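Local coordinates for protein glutaryl-CoA dehydrogenase (Mycobacterium smegmatis, PDB 3SF6) that is a flavoprotein of the acyl-CoA dehydrogenase family, a tetramer that binds dihydroflavine-adenine dinucleotide where its subunits meet, at residues A273-C276 with L277-A280; F290-I294 with G295-L299; T300-K303 with L304-T308; E345-E348 with I349-A353. All blocks are in the same frame, centred on the assembly; numbering follows the deposited sequence.

Followed from the N terminus, the four contacts come in series; none nests in or crosses another, and each joins neighbouring parts of one unbroken stretch. Contact 1 spans two turns of helix 252-286. Contact 2 closes the tight turn from the short hairpin 288-293 into helix 298-327, and contact 3 covers the next turns of that helix, touching contact 2 through Ile-294 O with Thr-300 OG1 and Gly-295 O with Gln-301 NE2. Contact 4 lies on helix 332-357. The helices pack together: Leu-277 of contact 1 meets Met-307 and Thr-308 of contact 3, Ala-273 meets Ile-349 of contact 4, and Met-307 lies against Ile-349 and Thr-352. Contact 2 stands apart from contacts 1 and 4, beside the adenine.

Contact 1: residues A273-C276 with L277-A280; sequences ARDC and LETA. With EDO (1,2-ethanediol), chain O.
Arg-274 and Glu-278 form an i, i+4 pair on helix 252-286, the first long helix of the C-terminal helical domain of the acyl-CoA dehydrogenase fold. The two side chains run side by side and point the same way, their guanidinium and carboxylate planes only 6° apart. The planes do not coincide, however. Glu-278 OE2 lies 3.6 Å from Arg-274 NE and well out of the guanidinium plane, a long salt bridge of charge alone at which no N-H points. With CG trans to the backbone nitrogen (chi1 -171°), the arginine chain runs beside Glu-278, its CG and CD both 3.4 Å from Glu-278 OE2; the bend at chi3 (72°) then turns NE and the guanidinium. At the guanidinium edge, NH1 donates to O1 of a 1,2-ethanediol at 2.8 Å, and also pairs with Glu-100.

Two waters join the acidic groups. One accepts from Arg-274 NE, and each gives one hydrogen to Asp-275 OD1 and one to Glu-278 OE1. Asp-275 OD1 and Glu-278 OE1 are 4.5 Å apart, and these bonds, with Lys-50 at Asp-275 OD1, probably ease their repulsion. Asp-275 OD2 is held by His-371 of helix 368-380.

Packing takes the remaining side chains into the bundle. Leu-277 reaches Met-307, Thr-308 and Tyr-311, while Cys-276 lies on Ala-350 and Ala-353.

Regular i to i+4 backbone bonds run throughout, and one acceptor is doubly used: Thr-279 N (3.1 Å) and Thr-279 OG1 (2.8 Å) approach Asp-275 O from opposite faces of its carbonyl plane.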
loop_
_atom_site.group_PDB
_atom_site.type_symbol
_atom_site.label_atom_id
_atom_site.label_comp_id
_atom_site.label_asym_id
_atom_site.label_seq_id
_atom_site.Cartn_x
_atom_site.Cartn_y
_atom_site.Cartn_z
ATOM N N ALA A 273 16.558 -10.321 -0.169
ATOM C CA ALA A 273 15.482 -10.158 0.842
ATOM C C ALA A 273 15.821 -10.874 2.134
ATOM O O ALA A 273 15.674 -10.308 3.241
ATOM C CB ALA A 273 14.125 -10.661 0.306
ATOM N N ARG A 274 16.207 -12.132 2.006
ATOM C CA ARG A 274 16.569 -12.935 3.191
ATOM C C ARG A 274 17.647 -12.292 4.039
ATOM O O ARG A 274 17.547 -12.241 5.274
ATOM C CB ARG A 274 16.966 -14.351 2.772
ATOM C CG ARG A 274 17.152 -15.299 3.956
ATOM C CD ARG A 274 17.845 -16.554 3.563
ATOM N NE ARG A 274 19.263 -16.343 3.270
ATOM C CZ ARG A 274 20.027 -17.192 2.610
ATOM N NH1 ARG A 274 19.546 -18.344 2.175
ATOM N NH2 ARG A 274 21.315 -16.895 2.412
ATOM N N ASP A 275 18.719 -11.850 3.388
ATOM C CA ASP A 275 19.840 -11.248 4.086
ATOM C C ASP A 275 19.340 -10.022 4.867
ATOM O O ASP A 275 19.696 -9.822 6.033
ATOM C CB ASP A 275 20.916 -10.844 3.063
ATOM C CG ASP A 275 22.295 -10.839 3.658
ATOM O OD1 ASP A 275 22.628 -11.915 4.280
ATOM O OD2 ASP A 275 23.104 -9.882 3.424
ATOM N N CYS A 276 18.482 -9.217 4.239
ATOM C CA CYS A 276 17.926 -8.061 4.929
ATOM C C CYS A 276 16.992 -8.457 6.089
ATOM O O CYS A 276 17.040 -7.846 7.154
ATOM C CB CYS A 276 17.172 -7.172 3.951
ATOM S SG CYS A 276 18.222 -6.372 2.712
ATOM N N LEU A 277 16.125 -9.428 5.852
ATOM C CA LEU A 277 15.192 -9.889 6.890
ATOM C C LEU A 277 15.956 -10.458 8.086
ATOM O O LEU A 277 15.654 -10.103 9.235
ATOM C CB LEU A 277 14.217 -10.903 6.311
ATOM C CG LEU A 277 13.286 -11.607 7.263
ATOM C CD1 LEU A 277 12.492 -10.598 8.108
ATOM C CD2 LEU A 277 12.330 -12.503 6.458
ATOM N N GLU A 278 16.958 -11.311 7.819
ATOM C CA GLU A 278 17.774 -11.881 8.883
ATOM C C GLU A 278 18.491 -10.789 9.695
ATOM O O GLU A 278 18.594 -10.883 10.920
ATOM C CB GLU A 278 18.823 -12.835 8.306
ATOM C CG GLU A 278 18.216 -14.122 7.793
ATOM C CD GLU A 278 19.241 -15.087 7.161
ATOM O OE1 GLU A 278 20.455 -14.734 7.018
ATOM O OE2 GLU A 278 18.790 -16.214 6.847
ATOM N N THR A 279 18.946 -9.767 9.000
ATOM C CA THR A 279 19.610 -8.637 9.619
ATOM C C THR A 279 18.629 -7.922 10.569
ATOM O O THR A 279 18.975 -7.641 11.735
ATOM C CB THR A 279 20.196 -7.681 8.552
ATOM O OG1 THR A 279 21.246 -8.346 7.820
ATOM C CG2 THR A 279 20.760 -6.428 9.247
ATOM N N ALA A 280 17.435 -7.637 10.085
ATOM C CA ALA A 280 16.406 -6.954 10.879
ATOM C C ALA A 280 15.960 -7.794 12.063
ATOM O O ALA A 280 15.742 -7.248 13.153
ATOM C CB ALA A 280 15.189 -6.571 10.010
HETATM C C1 EDO O . 16.436 -20.068 1.343
HETATM O O1 EDO O . 17.146 -19.780 2.508
HETATM C C2 EDO O . 16.538 -21.586 1.058
HETATM O O2 EDO O . 17.871 -21.972 0.718
HETATM O O HOH W 1 21.404 -14.387 4.155
HETATM O O HOH W 2 22.270 -12.544 7.288
#

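Contact 2: residues F290-I294 with G295-L299. With FDA (dihydroflavine-adenine dinucleotide), chain B.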
loop_
_atom_site.group_PDB
_atom_site.type_symbol
_atom_site.label_atom_id
_atom_site.label_comp_id
_atom_site.label_asym_id
_atom_site.label_seq_id
_atom_site.Cartn_x
_atom_site.Cartn_y
_atom_site.Cartn_z
ATOM N N PHE A 290 13.690 2.147 25.064
ATOM C CA PHE A 290 12.603 2.251 26.021
ATOM C C PHE A 290 12.525 0.985 26.915
ATOM O O PHE A 290 11.427 0.514 27.231
ATOM C CB PHE A 290 11.247 2.492 25.346
ATOM C CG PHE A 290 11.134 3.797 24.578
ATOM C CD1 PHE A 290 10.687 4.942 25.193
ATOM C CD2 PHE A 290 11.475 3.868 23.230
ATOM C CE1 PHE A 290 10.582 6.123 24.525
ATOM C CE2 PHE A 290 11.361 5.055 22.554
ATOM C CZ PHE A 290 10.902 6.169 23.179
ATOM N N ASP A 291 13.683 0.448 27.257
ATOM C CA ASP A 291 13.818 -0.664 28.220
ATOM C C ASP A 291 13.253 -2.008 27.739
ATOM O O ASP A 291 12.895 -2.891 28.545
ATOM C CB ASP A 291 13.225 -0.275 29.577
ATOM C CG ASP A 291 13.887 0.977 30.152
ATOM O OD1 ASP A 291 15.130 0.994 30.307
ATOM O OD2 ASP A 291 13.167 1.953 30.439
ATOM N N ARG A 292 13.208 -2.211 26.438
ATOM C CA ARG A 292 12.968 -3.542 25.917
ATOM C C ARG A 292 13.585 -3.734 24.561
ATOM O O ARG A 292 13.907 -2.754 23.912
ATOM C CB ARG A 292 11.515 -3.866 25.844
ATOM C CG ARG A 292 10.797 -3.218 24.828
ATOM C CD ARG A 292 9.354 -3.648 24.899
ATOM N NE ARG A 292 8.644 -2.949 25.957
ATOM C CZ ARG A 292 7.331 -2.710 25.962
ATOM N NH1 ARG A 292 6.563 -3.102 24.941
ATOM N NH2 ARG A 292 6.788 -2.045 26.978
ATOM N N PRO A 293 13.761 -4.989 24.138
ATOM C CA PRO A 293 14.234 -5.187 22.764
ATOM C C PRO A 293 13.250 -4.572 21.821
ATOM O O PRO A 293 12.041 -4.673 22.068
ATOM C CB PRO A 293 14.255 -6.688 22.577
ATOM C CG PRO A 293 14.149 -7.267 23.932
ATOM C CD PRO A 293 13.501 -6.266 24.824
ATOM N N ILE A 294 13.724 -3.905 20.774
ATOM C CA ILE A 294 12.768 -3.237 19.882
ATOM C C ILE A 294 11.834 -4.229 19.204
ATOM O O ILE A 294 10.726 -3.879 18.801
ATOM C CB ILE A 294 13.434 -2.313 18.843
ATOM C CG1 ILE A 294 14.359 -3.090 17.940
ATOM C CG2 ILE A 294 14.152 -1.187 19.573
ATOM C CD1 ILE A 294 14.962 -2.258 16.751
ATOM N N GLY A 295 12.268 -5.486 19.104
ATOM C CA GLY A 295 11.371 -6.555 18.653
ATOM C C GLY A 295 10.171 -6.818 19.566
ATOM O O GLY A 295 9.225 -7.504 19.154
ATOM N N GLY A 296 10.162 -6.251 20.774
ATOM C CA GLY A 296 9.047 -6.356 21.699
ATOM C C GLY A 296 7.982 -5.296 21.535
ATOM O O GLY A 296 7.054 -5.225 22.376
ATOM N N PHE A 297 8.149 -4.421 20.539
ATOM C CA PHE A 297 7.120 -3.393 20.243
ATOM C C PHE A 297 6.232 -3.866 19.084
ATOM O O PHE A 297 6.712 -4.446 18.090
ATOM C CB PHE A 297 7.734 -2.019 19.943
ATOM C CG PHE A 297 8.468 -1.432 21.110
ATOM C CD1 PHE A 297 7.790 -1.107 22.266
ATOM C CD2 PHE A 297 9.827 -1.296 21.061
ATOM C CE1 PHE A 297 8.485 -0.589 23.359
ATOM C CE2 PHE A 297 10.508 -0.816 22.168
ATOM C CZ PHE A 297 9.836 -0.458 23.288
ATOM N N GLN A 298 4.944 -3.575 19.168
ATOM C CA GLN A 298 4.011 -4.034 18.121
ATOM C C GLN A 298 4.385 -3.551 16.721
ATOM O O GLN A 298 4.309 -4.322 15.758
ATOM C CB GLN A 298 2.566 -3.611 18.393
ATOM C CG GLN A 298 2.031 -3.977 19.762
ATOM C CD GLN A 298 0.523 -3.854 19.852
ATOM O OE1 GLN A 298 -0.095 -2.992 19.193
ATOM N NE2 GLN A 298 -0.097 -4.720 20.677
ATOM N N LEU A 299 4.826 -2.302 16.602
ATOM C CA LEU A 299 5.112 -1.804 15.267
ATOM C C LEU A 299 6.304 -2.552 14.651
ATOM O O LEU A 299 6.362 -2.744 13.422
ATOM C CB LEU A 299 5.372 -0.309 15.259
ATOM C CG LEU A 299 4.144 0.505 15.654
ATOM C CD1 LEU A 299 4.488 1.979 15.865
ATOM C CD2 LEU A 299 2.989 0.380 14.604
HETATM P PA FDA B . 16.441 3.457 17.777
HETATM O O1A FDA B . 15.797 4.390 18.709
HETATM O O2A FDA B . 17.363 2.413 18.256
HETATM O O5B FDA B . 15.193 2.778 17.019
HETATM C C5B FDA B . 15.409 1.629 16.172
HETATM C C4B FDA B . 14.099 1.247 15.491
HETATM O O4B FDA B . 13.189 0.836 16.544
HETATM C C3B FDA B . 13.413 2.384 14.764
HETATM O O3B FDA B . 12.691 1.860 13.627
HETATM C C2B FDA B . 12.446 2.905 15.819
HETATM O O2B FDA B . 11.381 3.672 15.227
HETATM C C1B FDA B . 11.997 1.624 16.534
HETATM N N9A FDA B . 11.545 1.899 17.905
HETATM C C8A FDA B . 12.295 2.431 18.917
HETATM N N7A FDA B . 11.533 2.585 20.010
HETATM C C5A FDA B . 10.273 2.156 19.677
HETATM C C6A FDA B . 9.060 2.080 20.351
HETATM N N6A FDA B . 8.930 2.466 21.643
HETATM N N1A FDA B . 7.995 1.576 19.682
HETATM C C2A FDA B . 8.083 1.206 18.404
HETATM N N3A FDA B . 9.212 1.270 17.724
HETATM C C4A FDA B . 10.312 1.750 18.343
HETATM N N1 FDA B . 21.060 13.039 16.496
HETATM C C2 FDA B . 21.527 14.139 17.151
HETATM O O2 FDA B . 21.429 14.194 18.401
HETATM N N3 FDA B . 22.060 15.160 16.447
HETATM C C4 FDA B . 22.213 15.147 15.116
HETATM O O4 FDA B . 22.775 16.090 14.496
HETATM C C4X FDA B . 21.715 14.027 14.418
HETATM N N5 FDA B . 21.879 13.912 13.082
HETATM C C5X FDA B . 21.730 12.683 12.469
HETATM C C6 FDA B . 22.203 12.460 11.182
HETATM C C7 FDA B . 22.040 11.252 10.533
HETATM C C7M FDA B . 22.656 11.024 9.148
HETATM C C8 FDA B . 21.348 10.245 11.193
HETATM C C8M FDA B . 21.160 8.911 10.461
HETATM C C9 FDA B . 20.873 10.432 12.473
HETATM C C9A FDA B . 21.061 11.666 13.129
HETATM N N10 FDA B . 20.659 11.856 14.455
HETATM C C10 FDA B . 21.162 12.979 15.147
HETATM C "C1'" FDA B . 20.275 10.701 15.277
HETATM C "C2'" FDA B . 18.776 10.431 15.078
HETATM O "O2'" FDA B . 17.982 11.385 15.815
HETATM C "C3'" FDA B . 18.474 9.024 15.570
HETATM O "O3'" FDA B . 18.988 8.117 14.597
HETATM C "C4'" FDA B . 16.976 8.757 15.735
HETATM O "O4'" FDA B . 16.457 9.462 16.879
HETATM C "C5'" FDA B . 16.656 7.268 15.871
HETATM O "O5'" FDA B . 17.419 6.722 16.954
HETATM P P FDA B . 18.239 5.380 16.695
HETATM O O1P FDA B . 18.909 5.469 15.390
HETATM O O2P FDA B . 19.058 5.115 17.899
HETATM O O3P FDA B . 17.118 4.233 16.539
#
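Gly-295 has Ile-294 CG1 close by its nitrogen, at 3.4 Å from Gly-295 N, within a short 3-10 turn; its carbonyl oxygen receives the side-chain amide of Gln-301. At Gly-296 the turn closes: its N donates to Pro-293 O at 2.8 Å, arriving from above the carbonyl plane. Gly-296 O in turn lies at the edge of the Arg-292 guanidinium, where NH1 makes a weak bond to it; the firmer partner of that group is Arg-403 O of the second subunit, reached by NH2.

Phe-297, at the N-cap position of helix 298-327, carries most of the contact. Its N bonds to Ile-294 O at 3.2 Å, and its ring lies between an arginine and the adenine of dihydroflavine-adenine dinucleotide. Over one face Arg-292 CD stands 3.8 Å from the Phe-297 ring centroid in a CH-pi contact. Arg-292 CG sits between the backbone N and the carbonyl carbon (chi1 73°), and a bend at chi3 (79°) lays the guanidinium 18° from the ring plane. Over the opposite face lies the adenine, its N6A 3.4 Å above the centre of the Phe-297 ring. Phe-290 touches both: its CB is 3.9 Å from Phe-297 CZ, and its CD2 is 3.3 Å from adenine N6A. Ile-294 CD1 meets the ribose at O4B.

The turn thus bridges the short, weakly bonded strand 292-293, whose hairpin follows helix 252-286, and the start of helix 298-327, where Gln-298 enters a subunit interface.

Contact 3: residues T300-K303 with L304-T308; sequences TQQK and LADMT
Thr-300 and Leu-304 lie side by side, pointing the same way, in the opening turns of helix 298-327 of the C-terminal helical domain. Thr-300 CG2 touches Leu-304 CD1 at 4.1 Å, while Thr-300 OG1 turns back to Ile-294 O. Leu-304 packs against Leu-281 and Ala-284 of helix 252-286, and its own carbonyl oxygen takes both Thr-308 N and Thr-308 OG1, the latter at 2.8 Å.

Gln-301 O accepts from Ala-305 N at 2.8 Å. Both residues face the third subunit, where Gln-301 NE2, shared with Gly-295 O of its own chain, donates to Val-399 O and Ala-305 packs on Ile-392.

The Gln-302 side chain leaves the backbone with CG trans to its nitrogen (chi1 179°), bringing CG to 3.7 Å from Asp-306 OD2. The polar ends then part company: the Gln-302 amide meets Gln-302 of the fourth subunit, and Asp-306 OD1 forms a salt bridge with Arg-344 of the third.

Lys-303 stretches out fully to Thr-355 and to Glu-386 of the second subunit. Its carbonyl oxygen accepts Met-307 N at 2.9 Å, and the bend of Met-307 at chi3 (-69°) folds CE back to 3.5 Å from the same Lys-303 O.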
loop_
_atom_site.group_PDB
_atom_site.type_symbol
_atom_site.label_atom_id
_atom_site.label_comp_id
_atom_site.label_asym_id
_atom_site.label_seq_id
_atom_site.Cartn_x
_atom_site.Cartn_y
_atom_site.Cartn_z
ATOM N N THR A 300 7.244 -2.980 15.486
ATOM C CA THR A 300 8.376 -3.769 14.996
ATOM C C THR A 300 7.905 -5.137 14.557
ATOM O O THR A 300 8.258 -5.613 13.467
ATOM C CB THR A 300 9.482 -3.889 16.012
ATOM O OG1 THR A 300 9.740 -2.614 16.632
ATOM C CG2 THR A 300 10.754 -4.479 15.394
ATOM N N GLN A 301 7.055 -5.773 15.374
ATOM C CA GLN A 301 6.525 -7.098 15.037
ATOM C C GLN A 301 5.708 -7.087 13.734
ATOM O O GLN A 301 5.713 -8.070 12.970
ATOM C CB GLN A 301 5.712 -7.637 16.217
ATOM C CG GLN A 301 6.626 -7.987 17.390
ATOM C CD GLN A 301 6.007 -8.866 18.441
ATOM O OE1 GLN A 301 4.848 -9.294 18.325
ATOM N NE2 GLN A 301 6.800 -9.186 19.480
ATOM N N GLN A 302 4.963 -6.013 13.500
ATOM C CA GLN A 302 4.220 -5.867 12.256
ATOM C C GLN A 302 5.154 -5.958 11.044
ATOM O O GLN A 302 4.899 -6.698 10.083
ATOM C CB GLN A 302 3.480 -4.553 12.240
ATOM C CG GLN A 302 2.698 -4.324 10.934
ATOM C CD GLN A 302 1.966 -3.001 10.983
ATOM O OE1 GLN A 302 2.564 -1.959 11.181
ATOM N NE2 GLN A 302 0.678 -3.046 10.830
ATOM N N LYS A 303 6.235 -5.190 11.102
ATOM C CA LYS A 303 7.238 -5.243 10.039
ATOM C C LYS A 303 7.828 -6.619 9.868
ATOM O O LYS A 303 7.961 -7.106 8.750
ATOM C CB LYS A 303 8.354 -4.233 10.252
ATOM C CG LYS A 303 7.882 -2.793 10.237
ATOM C CD LYS A 303 9.004 -1.815 10.600
ATOM C CE LYS A 303 8.498 -0.377 10.554
ATOM N NZ LYS A 303 9.647 0.560 10.857
ATOM N N LEU A 304 8.242 -7.238 10.966
ATOM C CA LEU A 304 8.901 -8.553 10.897
ATOM C C LEU A 304 7.911 -9.615 10.335
ATOM O O LEU A 304 8.298 -10.429 9.498
ATOM C CB LEU A 304 9.428 -8.933 12.283
ATOM C CG LEU A 304 10.487 -8.028 12.851
ATOM C CD1 LEU A 304 10.755 -8.429 14.324
ATOM C CD2 LEU A 304 11.801 -8.066 11.967
ATOM N N ALA A 305 6.657 -9.562 10.775
ATOM C CA ALA A 305 5.635 -10.487 10.253
ATOM C C ALA A 305 5.393 -10.273 8.764
ATOM O O ALA A 305 5.341 -11.235 7.964
ATOM C CB ALA A 305 4.310 -10.366 11.048
ATOM N N ASP A 306 5.209 -9.006 8.363
ATOM C CA ASP A 306 4.952 -8.691 6.962
ATOM C C ASP A 306 6.113 -9.108 6.049
ATOM O O ASP A 306 5.881 -9.690 4.964
ATOM C CB ASP A 306 4.654 -7.205 6.793
ATOM C CG ASP A 306 3.313 -6.761 7.388
ATOM O OD1 ASP A 306 2.444 -7.600 7.728
ATOM O OD2 ASP A 306 3.105 -5.510 7.414
ATOM N N MET A 307 7.333 -8.793 6.449
ATOM C CA MET A 307 8.500 -9.179 5.679
ATOM C C MET A 307 8.627 -10.687 5.575
ATOM O O MET A 307 8.935 -11.208 4.503
ATOM C CB MET A 307 9.776 -8.568 6.243
ATOM C CG MET A 307 9.868 -7.075 6.126
ATOM S SD MET A 307 11.491 -6.416 6.634
ATOM C CE MET A 307 11.446 -6.708 8.398
ATOM N N THR A 308 8.416 -11.390 6.683
ATOM C CA THR A 308 8.549 -12.844 6.686
ATOM C C THR A 308 7.498 -13.476 5.761
ATOM O O THR A 308 7.789 -14.421 5.017
ATOM C CB THR A 308 8.392 -13.377 8.096
ATOM O OG1 THR A 308 9.475 -12.893 8.904
ATOM C CG2 THR A 308 8.414 -14.930 8.151
#

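Contact 4: residues E345-E348 with I349-A353; sequences EAIE and IARTA
Glu-348 and Thr-352 are joined by a backbone bond, Thr-352 N to Glu-348 O at 2.9 Å, on helix 332-357 of the C-terminal helical domain in this acyl-CoA dehydrogenase fold. Arg-351 N makes the equivalent bond to Ile-347 O at 3.0 Å, and Ile-349 and Ala-350 repeat the pattern with Glu-345 and Ala-346. Arg-351 NH2 has a direct partner, a salt bridge to Glu-376 of helix 368-380, and across the subunit interface the guanidinium comes close to Arg-351 of the second subunit.

Further out, the bond network runs through water. The carboxylate of Glu-348, swung round by a bend at chi2 (70°), sends its two oxygens to different waters. One water accepts from Arg-351 NH1 at 2.9 Å, in the plane of the guanidinium at its edge; it stands unusually close to Glu-348 OE1, so that leg of the bridge is less certain. Arg-351 NH1 and Glu-348 OE1 stay 5.1 Å apart, with no direct salt bridge and the water between them. The other water makes a long bond to OE2 and a shorter one with Thr-352 OG1.

The guanidinium is also covered from one side. Ile-347 lays its CD1 over a face, 3.5 Å from Arg-351 NH2 and offset toward the rim, while the extended arginine chain passes the Ile-347 carbonyl, CG 3.2 Å from that O. Ile-347 itself packs on Leu-375, as does Ala-346, and Ala-350 lies on Ala-372.

On the side toward helix 298-327, Ile-349 meets Met-307. Ile-349 CG1, trans to its own carbonyl carbon, rests 3.3 Å from Glu-345 O.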
loop_
_atom_site.group_PDB
_atom_site.type_symbol
_atom_site.label_atom_id
_atom_site.label_comp_id
_atom_site.label_asym_id
_atom_site.label_seq_id
_atom_site.Cartn_x
_atom_site.Cartn_y
_atom_site.Cartn_z
ATOM N N GLU A 345 8.806 -7.283 -4.055
ATOM C CA GLU A 345 8.640 -7.608 -2.665
ATOM C C GLU A 345 10.001 -7.633 -1.958
ATOM O O GLU A 345 10.114 -7.183 -0.819
ATOM C CB GLU A 345 7.881 -8.906 -2.484
ATOM C CG GLU A 345 6.466 -8.893 -3.008
ATOM C CD GLU A 345 5.487 -7.944 -2.292
ATOM O OE1 GLU A 345 5.758 -7.426 -1.171
ATOM O OE2 GLU A 345 4.370 -7.758 -2.847
ATOM N N ALA A 346 11.045 -8.080 -2.659
ATOM C CA ALA A 346 12.398 -8.022 -2.086
ATOM C C ALA A 346 12.856 -6.609 -1.764
ATOM O O ALA A 346 13.438 -6.362 -0.698
ATOM C CB ALA A 346 13.399 -8.718 -3.012
ATOM N N ILE A 347 12.616 -5.675 -2.679
ATOM C CA ILE A 347 13.056 -4.313 -2.455
ATOM C C ILE A 347 12.267 -3.655 -1.327
ATOM O O ILE A 347 12.826 -2.879 -0.541
ATOM C CB ILE A 347 13.117 -3.468 -3.774
ATOM C CG1 ILE A 347 14.089 -2.292 -3.591
ATOM C CG2 ILE A 347 11.710 -3.001 -4.241
ATOM C CD1 ILE A 347 14.385 -1.561 -4.912
ATOM N N GLU A 348 10.984 -3.981 -1.213
ATOM C CA GLU A 348 10.196 -3.515 -0.082
ATOM C C GLU A 348 10.718 -4.105 1.235
ATOM O O GLU A 348 10.778 -3.395 2.262
ATOM C CB GLU A 348 8.722 -3.860 -0.302
ATOM C CG GLU A 348 7.848 -3.530 0.861
ATOM C CD GLU A 348 7.629 -2.084 1.128
ATOM O OE1 GLU A 348 8.129 -1.171 0.387
ATOM O OE2 GLU A 348 6.949 -1.850 2.172
ATOM N N ILE A 349 11.107 -5.385 1.239
ATOM C CA ILE A 349 11.718 -5.964 2.422
ATOM C C ILE A 349 12.995 -5.223 2.808
ATOM O O ILE A 349 13.220 -4.892 3.989
ATOM C CB ILE A 349 11.982 -7.482 2.238
ATOM C CG1 ILE A 349 10.660 -8.253 2.298
ATOM C CG2 ILE A 349 12.992 -7.996 3.285
ATOM C CD1 ILE A 349 10.742 -9.687 1.717
ATOM N N ALA A 350 13.862 -4.958 1.842
ATOM C CA ALA A 350 15.094 -4.235 2.132
ATOM C C ALA A 350 14.847 -2.863 2.731
ATOM O O ALA A 350 15.487 -2.473 3.726
ATOM C CB ALA A 350 15.959 -4.105 0.844
ATOM N N ARG A 351 13.911 -2.131 2.127
ATOM C CA ARG A 351 13.540 -0.795 2.606
ATOM C C ARG A 351 12.997 -0.833 4.024
ATOM O O ARG A 351 13.389 -0.027 4.886
ATOM C CB ARG A 351 12.537 -0.188 1.656
ATOM C CG ARG A 351 13.157 0.160 0.320
ATOM C CD ARG A 351 12.160 0.366 -0.812
ATOM N NE ARG A 351 12.824 0.873 -2.033
ATOM C CZ ARG A 351 12.220 1.045 -3.204
ATOM N NH1 ARG A 351 10.948 0.786 -3.331
ATOM N NH2 ARG A 351 12.905 1.483 -4.243
ATOM N N THR A 352 12.113 -1.794 4.300
ATOM C CA THR A 352 11.491 -1.906 5.628
ATOM C C THR A 352 12.544 -2.294 6.660
ATOM O O THR A 352 12.573 -1.775 7.778
ATOM C CB THR A 352 10.330 -2.876 5.600
ATOM O OG1 THR A 352 9.324 -2.331 4.714
ATOM C CG2 THR A 352 9.733 -3.022 6.993
ATOM N N ALA A 353 13.409 -3.220 6.279
ATOM C CA ALA A 353 14.467 -3.675 7.178
ATOM C C ALA A 353 15.362 -2.503 7.582
ATOM O O ALA A 353 15.765 -2.359 8.727
ATOM C CB ALA A 353 15.315 -4.756 6.456
HETATM O O HOH W 3 8.785 -0.658 -1.941
HETATM O O HOH W 4 7.068 -4.134 4.541
#